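Local coordinates for putative 4-amino-4-deoxychorismate lyase (Thermus thermophilus, PDB 2ZGI), which binds pyridoxal 5'-phosphate and is probably a lyase of the class-IV aminotransferase family, putatively acting on 4-amino-4-deoxychorismate, at residues T27-G32 / R95-L100; E40-L45 / L54-D59; L63-A68 / R90-R95. All coordinates share one frame; numbering follows the deposited sequence. Where two conformers were deposited one is given.

In the fold
All three contacts gather around one antiparallel sheet and the two helices, 38-51 and 59-72, that follow each other in the chain. Contact 1 and contact 3 both use strand 89-96, their segments overlapping at Arg95, which takes part in neither contact; contact 2 is nested in the chain between the segments of contact 1, and its His41 packs on Leu28 there. Contact 3 is the most uniformly buried, with every touching residue inside, yet its chemistry is ionic and hydrogen-bonded and lies at a subunit interface. Contacts 1 and 2 are partly buried: the first rests on a CH-pi contact, the second on loose apolar packing with a water bridge, beside an arginine that holds the cofactor.

Contact 1. Residues T27-G32 / R95-L100; sequences TLRAEG and RPYAPL
Arg29, on strand 24-31, and Tyr97, just past the end of strand 89-96, have their CA atoms 7.8 Å apart, and no hydrogen bond joins the two segments. Both first side-chain bonds point toward the partner segment. What touches is a methylene: Arg29 CD sits over one face of the Tyr97 ring, 3.8 Å from the ring centroid and 17° off its normal. It is displaced toward the rim, with CZ of Tyr97 3.7 Å from that CD. This is a CH-pi contact and not a guanidinium stack, since the guanidinium and ring planes stand 44° apart. Strand 78-86 lies between the two parent strands in the antiparallel sheet of the N-terminal domain of this class-IV aminotransferase fold, so the pair ties strand 24-31 to the loop after strand 89-96, two places away in the sheet. The Arg29 chain bends at chi3 (74°), which carries the guanidinium off the ring to Glu31, two residues along the same strand. NE reaches Glu31 OE2 at 2.8 Å and NH2 reaches that same OE2 at 2.7 Å, a side-on salt bridge lying in the guanidinium plane. Both nitrogens approach from one face of the carboxylate, and the backbone N of Ala242 also donates to OE2. Arg29 NH1 bonds weakly to the carbonyl of Ser218, a cofactor-binding residue. With an alanine here the Glu31 carboxylate is likely to lose its charged mate and the Tyr97 ring the methylene that packs on its face. At the far end of that ring, Tyr97 OH is hydrogen-bonded to the carbonyl O of Gly219.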
ATOM      1  N   THR D  27      19.204  -0.333 -24.860  1.00 25.05           N
ATOM      2  CA  THR D  27      20.062  -1.461 -25.150  1.00 25.84           C
ATOM      3  C   THR D  27      19.551  -2.181 -26.400  1.00 26.65           C
ATOM      4  O   THR D  27      18.350  -2.487 -26.520  1.00 26.08           O
ATOM      5  CB  THR D  27      20.204  -2.427 -23.949  1.00 26.58           C
ATOM      6  OG1 THR D  27      19.010  -3.191 -23.801  1.00 30.90           O
ATOM      7  CG2 THR D  27      20.429  -1.688 -22.694  1.00 25.79           C
ATOM      8  N   LEU D  28      20.465  -2.432 -27.334  1.00 26.83           N
ATOM      9  CA  LEU D  28      20.137  -2.968 -28.649  1.00 27.64           C
ATOM     10  C   LEU D  28      20.846  -4.280 -28.867  1.00 27.89           C
ATOM     11  O   LEU D  28      21.863  -4.568 -28.209  1.00 28.33           O
ATOM     12  CB  LEU D  28      20.623  -2.048 -29.770  1.00 27.40           C
ATOM     13  CG  LEU D  28      20.229  -0.586 -29.820  1.00 30.03           C
ATOM     14  CD1 LEU D  28      21.220   0.208 -28.998  1.00 30.62           C
ATOM     15  CD2 LEU D  28      20.199  -0.109 -31.297  1.00 30.33           C
ATOM     16  N   ARG D  29      20.322  -5.061 -29.813  1.00 27.42           N
ATOM     17  CA  ARG D  29      21.000  -6.258 -30.290  1.00 27.57           C
ATOM     18  C   ARG D  29      21.446  -6.011 -31.723  1.00 27.89           C
ATOM     19  O   ARG D  29      20.688  -5.434 -32.494  1.00 27.85           O
ATOM     20  CB  ARG D  29      20.071  -7.472 -30.224  1.00 28.23           C
ATOM     21  CG  ARG D  29      20.838  -8.772 -30.337  1.00 29.12           C
ATOM     22  CD  ARG D  29      19.979  -9.982 -30.042  1.00 30.07           C
ATOM     23  NE  ARG D  29      19.032 -10.318 -31.109  1.00 29.61           N
ATOM     24  CZ  ARG D  29      17.721 -10.129 -31.019  1.00 30.43           C
ATOM     25  NH1 ARG D  29      17.210  -9.582 -29.926  1.00 32.12           N
ATOM     26  NH2 ARG D  29      16.921 -10.475 -32.043  1.00 32.75           N
ATOM     27  N   ALA D  30      22.676  -6.404 -32.067  1.00 27.58           N
ATOM     28  CA  ALA D  30      23.135  -6.389 -33.461  1.00 27.63           C
ATOM     29  C   ALA D  30      23.308  -7.824 -33.894  1.00 28.43           C
ATOM     30  O   ALA D  30      23.842  -8.636 -33.129  1.00 29.23           O
ATOM     31  CB  ALA D  30      24.467  -5.622 -33.627  1.00 27.40           C
ATOM     32  N   GLU D  31      22.820  -8.152 -35.088  1.00 27.74           N
ATOM     33  CA  GLU D  31      22.990  -9.492 -35.614  1.00 27.74           C
ATOM     34  C   GLU D  31      23.818  -9.399 -36.869  1.00 27.76           C
ATOM     35  O   GLU D  31      23.479  -8.638 -37.779  1.00 26.82           O
ATOM     36  CB  GLU D  31      21.640 -10.180 -35.857  1.00 27.80           C
ATOM     37  CG  GLU D  31      20.855 -10.403 -34.539  1.00 28.49           C
ATOM     38  CD  GLU D  31      19.449 -10.923 -34.707  1.00 32.79           C
ATOM     39  OE1 GLU D  31      18.895 -10.879 -35.823  1.00 33.11           O
ATOM     40  OE2 GLU D  31      18.899 -11.403 -33.693  1.00 34.62           O
ATOM     41  N   GLY D  32      24.911 -10.163 -36.889  1.00 28.21           N
ATOM     42  CA  GLY D  32      25.883 -10.147 -38.001  1.00 29.11           C
ATOM     43  C   GLY D  32      26.210  -8.732 -38.470  1.00 29.24           C
ATOM     44  O   GLY D  32      26.118  -8.427 -39.677  1.00 30.97           O
ATOM     45  N   ARG D  95      29.431  -5.287 -26.632  1.00 29.92           N
ATOM     46  CA  ARG D  95      30.077  -6.482 -26.168  1.00 31.49           C
ATOM     47  C   ARG D  95      29.421  -7.669 -26.874  1.00 31.80           C
ATOM     48  O   ARG D  95      28.260  -7.576 -27.317  1.00 29.72           O
ATOM     49  CB  ARG D  95      29.969  -6.602 -24.641  1.00 31.69           C
ATOM     50  CG  ARG D  95      28.613  -7.056 -24.159  1.00 33.14           C
ATOM     51  CD  ARG D  95      28.412  -6.719 -22.727  1.00 36.53           C
ATOM     52  NE  ARG D  95      27.152  -7.259 -22.238  1.00 39.00           N
ATOM     53  CZ  ARG D  95      26.522  -6.800 -21.164  1.00 42.17           C
ATOM     54  NH1 ARG D  95      27.026  -5.770 -20.486  1.00 43.01           N
ATOM     55  NH2 ARG D  95      25.377  -7.354 -20.786  1.00 41.40           N
ATOM     56  N   PRO D  96      30.158  -8.789 -26.949  1.00 33.13           N
ATOM     57  CA  PRO D  96      29.638 -10.019 -27.538  1.00 33.13           C
ATOM     58  C   PRO D  96      28.318 -10.398 -26.868  1.00 32.75           C
ATOM     59  O   PRO D  96      28.187 -10.266 -25.645  1.00 32.34           O
ATOM     60  CB  PRO D  96      30.697 -11.052 -27.144  1.00 33.95           C
ATOM     61  CG  PRO D  96      31.252 -10.531 -25.808  1.00 34.39           C
ATOM     62  CD  PRO D  96      31.385  -9.046 -26.154  1.00 33.74           C
ATOM     63  N   TYR D  97      27.351 -10.839 -27.670  1.00 32.94           N
ATOM     64  CA  TYR D  97      26.054 -11.293 -27.167  1.00 32.48           C
ATOM     65  C   TYR D  97      26.086 -12.809 -27.088  1.00 31.97           C
ATOM     66  O   TYR D  97      26.611 -13.471 -27.989  1.00 32.05           O
ATOM     67  CB  TYR D  97      24.938 -10.811 -28.121  1.00 33.17           C
ATOM     68  CG  TYR D  97      23.530 -11.330 -27.824  1.00 33.66           C
ATOM     69  CD1 TYR D  97      22.650 -10.603 -27.038  1.00 33.97           C
ATOM     70  CD2 TYR D  97      23.081 -12.542 -28.360  1.00 34.79           C
ATOM     71  CE1 TYR D  97      21.357 -11.071 -26.764  1.00 33.53           C
ATOM     72  CE2 TYR D  97      21.799 -13.021 -28.097  1.00 33.85           C
ATOM     73  CZ  TYR D  97      20.940 -12.278 -27.314  1.00 34.21           C
ATOM     74  OH  TYR D  97      19.673 -12.760 -27.058  1.00 36.77           O
ATOM     75  N   ALA D  98      25.558 -13.367 -26.008  1.00 31.44           N
ATOM     76  CA  ALA D  98      25.371 -14.813 -25.947  1.00 31.73           C
ATOM     77  C   ALA D  98      23.882 -15.127 -25.734  1.00 31.42           C
ATOM     78  O   ALA D  98      23.258 -14.610 -24.795  1.00 31.91           O
ATOM     79  CB  ALA D  98      26.233 -15.437 -24.845  1.00 31.79           C
ATOM     80  N   PRO D  99      23.312 -15.961 -26.616  1.00 31.00           N
ATOM     81  CA  PRO D  99      21.907 -16.335 -26.567  1.00 30.80           C
ATOM     82  C   PRO D  99      21.577 -17.229 -25.384  1.00 30.23           C
ATOM     83  O   PRO D  99      22.440 -17.930 -24.849  1.00 29.70           O
ATOM     84  CB  PRO D  99      21.721 -17.162 -27.852  1.00 30.69           C
ATOM     85  CG  PRO D  99      23.104 -17.681 -28.171  1.00 31.80           C
ATOM     86  CD  PRO D  99      23.962 -16.501 -27.827  1.00 31.50           C
ATOM     87  N   LEU D 100      20.301 -17.229 -25.039  1.00 30.48           N
ATOM     88  CA  LEU D 100      19.746 -18.195 -24.136  1.00 30.38           C
ATOM     89  C   LEU D 100      19.710 -19.523 -24.856  1.00 30.68           C
ATOM     90  O   LEU D 100      19.709 -19.556 -26.102  1.00 30.74           O
ATOM     91  CB  LEU D 100      18.318 -17.778 -23.746  1.00 30.32           C
ATOM     92  CG  LEU D 100      18.159 -16.557 -22.829  1.00 28.56           C
ATOM     93  CD1 LEU D 100      16.661 -16.164 -22.802  1.00 27.64           C
ATOM     94  CD2 LEU D 100      18.723 -16.875 -21.408  1.00 30.80           C
TER

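Contact 2. Residues E40-L45 / L54-D59; sequences EHLARL and LSYPGD. With PLP (pyridoxal-5'-phosphate), chain P.
Leu42 and Leu45, on helix 38-51, face Tyr56 on the connection and Asp59 at the start of helix 59-72: the connection between two consecutive helices folds back on the first of them, and Gly58 takes the N-cap position of the second. Van der Waals contact is modest; the one purely apolar pair is Leu45 CD2 and Tyr56 CE1, 4.3 Å apart, with the methyl at the edge of the ring, near its plane. Leu42 crosses Tyr56 at about a right angle and meets the end of it, its CB 4.1 Å from the tyrosine OH. The same CB lies 3.6 Å from Asp59 OD1, where the leucine and aspartate side chains slide past each other in opposite directions. Phe83 packs on both leucines, and Phe62 on Leu45 and Tyr56.

The polar contacts tie the loop to the start of helix 59-72. With CG swung anti to its own backbone N (chi1 -174°), Tyr56 extends its ring back toward the helix, and its OH donates to Asp59 OD1 at 2.6 Å, nearly in line with the CG-OD1 bond. The backbone N of Gly58 lies over one face of that ring, near the rim. A water lies between the two helices, 2.9 Å from Asp59 OD1 and weakly held by Leu42 O; acceptors around it outnumber its protons.

The ionic part is turned to the cofactor. Arg44 shares the helix with the two leucines, but its chain, bent at chi3, goes to the pyridoxal phosphate, which Ser218, Ile183 and Thr184 also bind. Thr26 OG1 is a second partner of Arg44 NH2. The guanidinium meets the phosphate at its edge: NH1 donates to O3P at 2.6 Å, and NH2 bonds weakly to the same oxygen at 3.2 Å.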
ATOM      1  N   GLU D  40      14.236   3.155 -34.093  1.00 27.75           N
ATOM      2  CA  GLU D  40      13.333   3.172 -32.933  1.00 27.22           C
ATOM      3  C   GLU D  40      14.076   3.434 -31.624  1.00 26.11           C
ATOM      4  O   GLU D  40      13.581   4.174 -30.769  1.00 25.50           O
ATOM      5  CB  GLU D  40      12.561   1.852 -32.849  1.00 28.03           C
ATOM      6  CG  GLU D  40      11.461   1.702 -33.935  1.00 29.97           C
ATOM      7  CD  GLU D  40      11.956   1.013 -35.215  1.00 33.84           C
ATOM      8  OE1 GLU D  40      13.181   0.794 -35.384  1.00 31.10           O
ATOM      9  OE2 GLU D  40      11.097   0.703 -36.073  1.00 34.13           O
ATOM     10  N   HIS D  41      15.286   2.864 -31.482  1.00 25.62           N
ATOM     11  CA  HIS D  41      16.069   3.045 -30.244  1.00 24.70           C
ATOM     12  C   HIS D  41      16.547   4.483 -30.134  1.00 24.71           C
ATOM     13  O   HIS D  41      16.507   5.098 -29.056  1.00 23.24           O
ATOM     14  CB  HIS D  41      17.265   2.084 -30.210  1.00 25.62           C
ATOM     15  CG  HIS D  41      16.887   0.687 -29.841  1.00 23.65           C
ATOM     16  ND1 HIS D  41      16.743   0.283 -28.533  1.00 23.31           N
ATOM     17  CD2 HIS D  41      16.623  -0.397 -30.603  1.00 25.31           C
ATOM     18  CE1 HIS D  41      16.409  -0.994 -28.504  1.00 23.87           C
ATOM     19  NE2 HIS D  41      16.318  -1.429 -29.749  1.00 27.11           N
ATOM     20  N   LEU D  42      16.986   5.058 -31.253  1.00 24.73           N
ATOM     21  CA  LEU D  42      17.465   6.450 -31.177  1.00 24.74           C
ATOM     22  C   LEU D  42      16.322   7.448 -30.966  1.00 24.88           C
ATOM     23  O   LEU D  42      16.476   8.433 -30.262  1.00 24.27           O
ATOM     24  CB  LEU D  42      18.337   6.819 -32.383  1.00 25.47           C
ATOM     25  CG  LEU D  42      19.618   5.976 -32.507  1.00 27.92           C
ATOM     26  CD1 LEU D  42      20.453   6.369 -33.760  1.00 29.30           C
ATOM     27  CD2 LEU D  42      20.475   6.052 -31.234  1.00 26.78           C
ATOM     28  N   ALA D  43      15.177   7.170 -31.583  1.00 25.95           N
ATOM     29  CA  ALA D  43      13.948   7.945 -31.369  1.00 25.52           C
ATOM     30  C   ALA D  43      13.526   7.888 -29.897  1.00 25.67           C
ATOM     31  O   ALA D  43      13.297   8.917 -29.271  1.00 25.37           O
ATOM     32  CB  ALA D  43      12.843   7.405 -32.245  1.00 25.95           C
ATOM     33  N   ARG D  44      13.435   6.682 -29.342  1.00 26.08           N
ATOM     34  CA  ARG D  44      13.067   6.558 -27.924  1.00 26.14           C
ATOM     35  C   ARG D  44      14.050   7.268 -26.991  1.00 25.86           C
ATOM     36  O   ARG D  44      13.635   7.983 -26.077  1.00 26.29           O
ATOM     37  CB  ARG D  44      12.940   5.093 -27.511  1.00 26.42           C
ATOM     38  CG  ARG D  44      12.463   4.953 -26.044  1.00 25.16           C
ATOM     39  CD  ARG D  44      12.102   3.524 -25.685  1.00 25.39           C
ATOM     40  NE  ARG D  44      13.315   2.728 -25.549  1.00 26.51           N
ATOM     41  CZ  ARG D  44      13.339   1.419 -25.313  1.00 27.32           C
ATOM     42  NH1 ARG D  44      12.192   0.724 -25.182  1.00 25.96           N
ATOM     43  NH2 ARG D  44      14.519   0.804 -25.233  1.00 25.19           N
ATOM     44  N   LEU D  45      15.349   7.056 -27.225  1.00 26.37           N
ATOM     45  CA  LEU D  45      16.410   7.611 -26.382  1.00 24.67           C
ATOM     46  C   LEU D  45      16.335   9.132 -26.356  1.00 25.57           C
ATOM     47  O   LEU D  45      16.414   9.754 -25.295  1.00 23.94           O
ATOM     48  CB  LEU D  45      17.807   7.125 -26.862  1.00 25.60           C
ATOM     49  CG  LEU D  45      19.031   7.487 -26.007  1.00 23.45           C
ATOM     50  CD1 LEU D  45      18.954   6.811 -24.622  1.00 21.75           C
ATOM     51  CD2 LEU D  45      20.383   7.150 -26.696  1.00 24.13           C
ATOM     52  N   LEU D  54      17.347  16.162 -20.006  1.00 32.93           N
ATOM     53  CA  LEU D  54      18.740  15.873 -20.319  1.00 34.14           C
ATOM     54  C   LEU D  54      19.067  16.232 -21.775  1.00 34.90           C
ATOM     55  O   LEU D  54      18.353  15.816 -22.690  1.00 35.79           O
ATOM     56  CB  LEU D  54      19.048  14.388 -20.058  1.00 34.27           C
ATOM     57  CG  LEU D  54      18.767  13.806 -18.665  1.00 34.39           C
ATOM     58  CD1 LEU D  54      18.783  12.282 -18.753  1.00 36.90           C
ATOM     59  CD2 LEU D  54      19.774  14.292 -17.660  1.00 33.73           C
ATOM     60  N   SER D  55      20.128  17.007 -21.980  1.00 34.97           N
ATOM     61  CA  SER D  55      20.638  17.297 -23.336  1.00 35.41           C
ATOM     62  C   SER D  55      20.915  16.037 -24.142  1.00 34.45           C
ATOM     63  O   SER D  55      21.664  15.163 -23.695  1.00 35.04           O
ATOM     64  CB  SER D  55      21.922  18.115 -23.272  1.00 35.59           C
ATOM     65  OG  SER D  55      21.731  19.299 -22.526  1.00 38.36           O
ATOM     66  N   TYR D  56      20.304  15.947 -25.318  1.00 33.96           N
ATOM     67  CA  TYR D  56      20.544  14.862 -26.273  1.00 33.02           C
ATOM     68  C   TYR D  56      21.744  15.202 -27.165  1.00 33.41           C
ATOM     69  O   TYR D  56      21.768  16.260 -27.771  1.00 34.40           O
ATOM     70  CB  TYR D  56      19.287  14.618 -27.119  1.00 32.62           C
ATOM     71  CG  TYR D  56      19.431  13.413 -28.030  1.00 31.45           C
ATOM     72  CD1 TYR D  56      19.626  12.145 -27.497  1.00 30.06           C
ATOM     73  CD2 TYR D  56      19.426  13.550 -29.423  1.00 31.12           C
ATOM     74  CE1 TYR D  56      19.776  11.037 -28.306  1.00 31.48           C
ATOM     75  CE2 TYR D  56      19.590  12.432 -30.255  1.00 31.09           C
ATOM     76  CZ  TYR D  56      19.773  11.174 -29.675  1.00 31.15           C
ATOM     77  OH  TYR D  56      19.941  10.035 -30.437  1.00 31.49           O
ATOM     78  N   PRO D  57      22.754  14.321 -27.249  1.00 33.48           N
ATOM     79  CA  PRO D  57      23.953  14.708 -28.030  1.00 34.07           C
ATOM     80  C   PRO D  57      23.851  14.552 -29.564  1.00 34.54           C
ATOM     81  O   PRO D  57      24.810  14.885 -30.294  1.00 35.01           O
ATOM     82  CB  PRO D  57      25.034  13.802 -27.463  1.00 34.65           C
ATOM     83  CG  PRO D  57      24.286  12.577 -27.051  1.00 33.78           C
ATOM     84  CD  PRO D  57      22.982  13.095 -26.478  1.00 33.29           C
ATOM     85  N   GLY D  58      22.705  14.074 -30.046  1.00 34.01           N
ATOM     86  CA  GLY D  58      22.447  13.975 -31.469  1.00 33.93           C
ATOM     87  C   GLY D  58      22.699  12.590 -32.002  1.00 33.88           C
ATOM     88  O   GLY D  58      23.524  11.833 -31.463  1.00 33.52           O
ATOM     89  N   ASP D  59      21.989  12.266 -33.075  1.00 33.77           N
ATOM     90  CA  ASP D  59      22.136  10.990 -33.732  1.00 34.11           C
ATOM     91  C   ASP D  59      23.522  10.823 -34.336  1.00 34.17           C
ATOM     92  O   ASP D  59      24.117   9.767 -34.202  1.00 33.84           O
ATOM     93  CB  ASP D  59      21.038  10.804 -34.781  1.00 34.63           C
ATOM     94  CG  ASP D  59      19.674  10.598 -34.157  1.00 36.94           C
ATOM     95  OD1 ASP D  59      19.627  10.179 -32.988  1.00 37.52           O
ATOM     96  OD2 ASP D  59      18.648  10.871 -34.809  1.00 38.82           O
TER
HETATM   97  N1  PLP P 248      11.125  -3.401 -19.197  1.00 23.95           N
HETATM   98  C2  PLP P 248      12.108  -2.666 -18.636  1.00 26.20           C
HETATM   99  C2A PLP P 248      11.975  -2.240 -17.202  1.00 23.33           C
HETATM  100  C3  PLP P 248      13.243  -2.325 -19.379  1.00 24.02           C
HETATM  101  O3  PLP P 248      14.210  -1.583 -18.769  1.00 25.60           O
HETATM  102  C4  PLP P 248      13.323  -2.725 -20.718  1.00 25.07           C
HETATM  103  C4A PLP P 248      14.489  -2.363 -21.615  1.00 24.21           C
HETATM  104  C5  PLP P 248      12.277  -3.454 -21.279  1.00 23.38           C
HETATM  105  C6  PLP P 248      11.184  -3.773 -20.474  1.00 26.52           C
HETATM  106  C5A PLP P 248      12.305  -3.956 -22.707  1.00 26.39           C
HETATM  107  O4P PLP P 248      12.287  -2.935 -23.705  1.00 26.61           O
HETATM  108  P   PLP P 248      12.808  -3.152 -25.204  1.00 26.49           P
HETATM  109  O1P PLP P 248      11.908  -4.175 -25.851  1.00 24.81           O
HETATM  110  O2P PLP P 248      14.230  -3.666 -25.173  1.00 27.97           O
HETATM  111  O3P PLP P 248      12.679  -1.749 -25.699  1.00 24.24           O
HETATM  112  O   HOH W   1      16.831  10.508 -32.215  1.00 32.05           O

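Contact 3. Residues L63-A68 / R90-R95; sequences LEDLEA and RLSEAR
Asp65 on helix 59-72 and Ser92 on strand 89-96 bring helix and sheet together, their CA atoms 6.3 Å apart and both side chains directed into the gap. The tight part centres on one oxygen. Ser92 OG donates to Asp65 OD2 at 2.7 Å, arriving on the anti side and 23° out of the carboxylate plane; CB of Ser92 lies 3.5 Å from CB of Asp65. Arg90 comes at the carboxylate from the opposite direction, and its NH1 is placed for a salt bridge with OD2, though the modelled 2.3 Å between those atoms is doubtfully short and a second conformer exists. A water 2.8 Å from Asp65 OD2 may bridge to the backbone O of Arg90, 2.9 Å away.

The solvent side of the helix is looser: Glu64, next to Asp65, is exposed, and its OE2 stays 5.3 Å from Arg90 NH2, without contact. Along the outer edge of strand 89-96 the second subunit arrives: Leu91, Ser92 and Glu93 pair with a strand of that chain, continuing the sheet, and Gly6 of the second subunit packs on Asp65 and Arg90. With the Ser92 hydroxyl and a water on OD2 and an arginine close by, the buried carboxylate would probably stay ionised.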
ATOM      1  N   LEU D  63      25.908   7.689 -34.000  1.00 31.68           N
ATOM      2  CA  LEU D  63      26.186   6.918 -35.217  1.00 31.88           C
ATOM      3  C   LEU D  63      27.683   6.836 -35.501  1.00 32.36           C
ATOM      4  O   LEU D  63      28.151   5.831 -36.042  1.00 33.23           O
ATOM      5  CB  LEU D  63      25.458   7.515 -36.417  1.00 32.30           C
ATOM      6  CG  LEU D  63      23.930   7.481 -36.410  1.00 32.34           C
ATOM      7  CD1 LEU D  63      23.386   8.505 -37.439  1.00 34.49           C
ATOM      8  CD2 LEU D  63      23.374   6.103 -36.686  1.00 31.06           C
ATOM      9  N   GLU D  64      28.417   7.893 -35.151  1.00 31.58           N
ATOM     10  CA  GLU D  64      29.886   7.876 -35.138  1.00 32.67           C
ATOM     11  C   GLU D  64      30.405   6.821 -34.161  1.00 31.56           C
ATOM     12  O   GLU D  64      31.232   5.986 -34.502  1.00 30.28           O
ATOM     13  CB  GLU D  64      30.379   9.230 -34.665  1.00 32.93           C
ATOM     14  CG  GLU D  64      31.582   9.780 -35.366  1.00 39.56           C
ATOM     15  CD  GLU D  64      31.696  11.284 -35.131  1.00 43.80           C
ATOM     16  OE1 GLU D  64      31.088  12.059 -35.904  1.00 45.22           O
ATOM     17  OE2 GLU D  64      32.355  11.681 -34.147  1.00 47.14           O
ATOM     18  N   ASP D  65      29.898   6.865 -32.935  1.00 31.33           N
ATOM     19  CA  ASP D  65      30.219   5.833 -31.942  1.00 31.45           C
ATOM     20  C   ASP D  65      29.940   4.448 -32.479  1.00 30.81           C
ATOM     21  O   ASP D  65      30.752   3.521 -32.302  1.00 31.03           O
ATOM     22  CB  ASP D  65      29.402   6.038 -30.664  1.00 30.90           C
ATOM     23  CG  ASP D  65      29.842   7.254 -29.891  1.00 33.78           C
ATOM     24  OD1 ASP D  65      30.917   7.821 -30.229  1.00 33.73           O
ATOM     25  OD2 ASP D  65      29.131   7.629 -28.928  1.00 32.00           O
ATOM     26  N   LEU D  66      28.776   4.303 -33.116  1.00 31.22           N
ATOM     27  CA  LEU D  66      28.328   2.997 -33.572  1.00 30.82           C
ATOM     28  C   LEU D  66      29.286   2.359 -34.577  1.00 31.70           C
ATOM     29  O   LEU D  66      29.625   1.173 -34.434  1.00 31.12           O
ATOM     30  CB  LEU D  66      26.887   3.057 -34.063  1.00 30.38           C
ATOM     31  CG  LEU D  66      26.164   1.780 -34.478  1.00 28.93           C
ATOM     32  CD1 LEU D  66      26.287   0.628 -33.437  1.00 30.08           C
ATOM     33  CD2 LEU D  66      24.698   2.119 -34.760  1.00 26.12           C
ATOM     34  N   GLU D  67      29.763   3.151 -35.549  1.00 32.64           N
ATOM     35  CA  GLU D  67      30.750   2.663 -36.539  1.00 33.78           C
ATOM     36  C   GLU D  67      31.991   2.093 -35.860  1.00 33.07           C
ATOM     37  O   GLU D  67      32.449   0.995 -36.204  1.00 33.56           O
ATOM     38  CB  GLU D  67      31.219   3.775 -37.489  1.00 34.61           C
ATOM     39  CG  GLU D  67      30.137   4.731 -38.001  1.00 39.20           C
ATOM     40  CD  GLU D  67      30.704   5.802 -38.926  1.00 46.12           C
ATOM     41  OE1 GLU D  67      31.799   5.544 -39.509  1.00 46.52           O
ATOM     42  OE2 GLU D  67      30.055   6.890 -39.059  1.00 47.43           O
ATOM     43  N   ALA D  68      32.525   2.845 -34.900  1.00 32.88           N
ATOM     44  CA  ALA D  68      33.694   2.426 -34.131  1.00 32.54           C
ATOM     45  C   ALA D  68      33.447   1.115 -33.392  1.00 32.38           C
ATOM     46  O   ALA D  68      34.306   0.215 -33.402  1.00 31.84           O
ATOM     47  CB  ALA D  68      34.119   3.517 -33.147  1.00 32.71           C
ATOM     48  N   ARG D  90      27.910  11.050 -23.149  1.00 32.13           N
ATOM     49  CA  ARG D  90      27.467  10.221 -24.242  0.50 32.72           C
ATOM     50  C   ARG D  90      28.250   8.926 -24.100  1.00 32.85           C
ATOM     51  O   ARG D  90      29.464   8.887 -24.316  1.00 33.21           O
ATOM     52  CB  ARG D  90      27.759  10.907 -25.574  0.50 32.82           C
ATOM     53  CG  ARG D  90      27.128  10.238 -26.775  0.50 34.89           C
ATOM     54  CD  ARG D  90      27.332  11.099 -27.999  0.50 37.89           C
ATOM     55  NE  ARG D  90      28.743  11.428 -28.175  0.50 40.59           N
ATOM     56  CZ  ARG D  90      29.542  10.771 -29.002  0.50 41.21           C
ATOM     57  NH1 ARG D  90      29.043   9.785 -29.719  0.50 41.50           N
ATOM     58  NH2 ARG D  90      30.821  11.100 -29.126  0.50 41.71           N
ATOM     59  N   LEU D  91      27.562   7.867 -23.712  1.00 31.68           N
ATOM     60  CA  LEU D  91      28.231   6.622 -23.510  1.00 31.13           C
ATOM     61  C   LEU D  91      27.695   5.638 -24.540  1.00 30.17           C
ATOM     62  O   LEU D  91      26.482   5.544 -24.745  1.00 29.29           O
ATOM     63  CB  LEU D  91      28.005   6.200 -22.056  1.00 32.09           C
ATOM     64  CG  LEU D  91      28.993   5.442 -21.164  1.00 34.61           C
ATOM     65  CD1 LEU D  91      30.447   5.893 -21.245  1.00 33.76           C
ATOM     66  CD2 LEU D  91      28.476   5.567 -19.720  1.00 37.83           C
ATOM     67  N   SER D  92      28.604   4.963 -25.236  1.00 28.93           N
ATOM     68  CA  SER D  92      28.259   3.976 -26.249  1.00 27.76           C
ATOM     69  C   SER D  92      29.194   2.803 -26.054  1.00 28.22           C
ATOM     70  O   SER D  92      30.428   2.976 -25.916  1.00 27.48           O
ATOM     71  CB  SER D  92      28.393   4.559 -27.668  1.00 28.24           C
ATOM     72  OG  SER D  92      27.595   5.734 -27.792  1.00 28.22           O
ATOM     73  N   GLU D  93      28.610   1.611 -25.981  1.00 27.78           N
ATOM     74  CA  GLU D  93      29.398   0.404 -25.724  1.00 28.81           C
ATOM     75  C   GLU D  93      28.839  -0.824 -26.415  1.00 28.40           C
ATOM     76  O   GLU D  93      27.648  -0.875 -26.749  1.00 28.56           O
ATOM     77  CB  GLU D  93      29.474   0.149 -24.225  1.00 29.31           C
ATOM     78  CG  GLU D  93      28.145   0.241 -23.540  1.00 31.87           C
ATOM     79  CD  GLU D  93      28.310   0.245 -22.048  1.00 35.40           C
ATOM     80  OE1 GLU D  93      28.044   1.320 -21.447  1.00 34.02           O
ATOM     81  OE2 GLU D  93      28.747  -0.814 -21.509  1.00 33.91           O
ATOM     82  N   ALA D  94      29.712  -1.810 -26.625  1.00 28.86           N
ATOM     83  CA  ALA D  94      29.359  -3.024 -27.327  1.00 28.39           C
ATOM     84  C   ALA D  94      30.114  -4.162 -26.732  1.00 29.72           C
ATOM     85  O   ALA D  94      31.295  -4.041 -26.370  1.00 29.23           O
ATOM     86  CB  ALA D  94      29.687  -2.912 -28.818  1.00 28.84           C
ATOM     87  N   ARG D  95      29.431  -5.287 -26.632  1.00 29.92           N
ATOM     88  CA  ARG D  95      30.077  -6.482 -26.168  1.00 31.49           C
ATOM     89  C   ARG D  95      29.421  -7.669 -26.874  1.00 31.80           C
ATOM     90  O   ARG D  95      28.260  -7.576 -27.317  1.00 29.72           O
ATOM     91  CB  ARG D  95      29.969  -6.602 -24.641  1.00 31.69           C
ATOM     92  CG  ARG D  95      28.613  -7.056 -24.159  1.00 33.14           C
ATOM     93  CD  ARG D  95      28.412  -6.719 -22.727  1.00 36.53           C
ATOM     94  NE  ARG D  95      27.152  -7.259 -22.238  1.00 39.00           N
ATOM     95  CZ  ARG D  95      26.522  -6.800 -21.164  1.00 42.17           C
ATOM     96  NH1 ARG D  95      27.026  -5.770 -20.486  1.00 43.01           N
ATOM     97  NH2 ARG D  95      25.377  -7.354 -20.786  1.00 41.40           N
TER
HETATM   98  O   HOH W   2      30.863   8.063 -26.725  1.00 27.29           O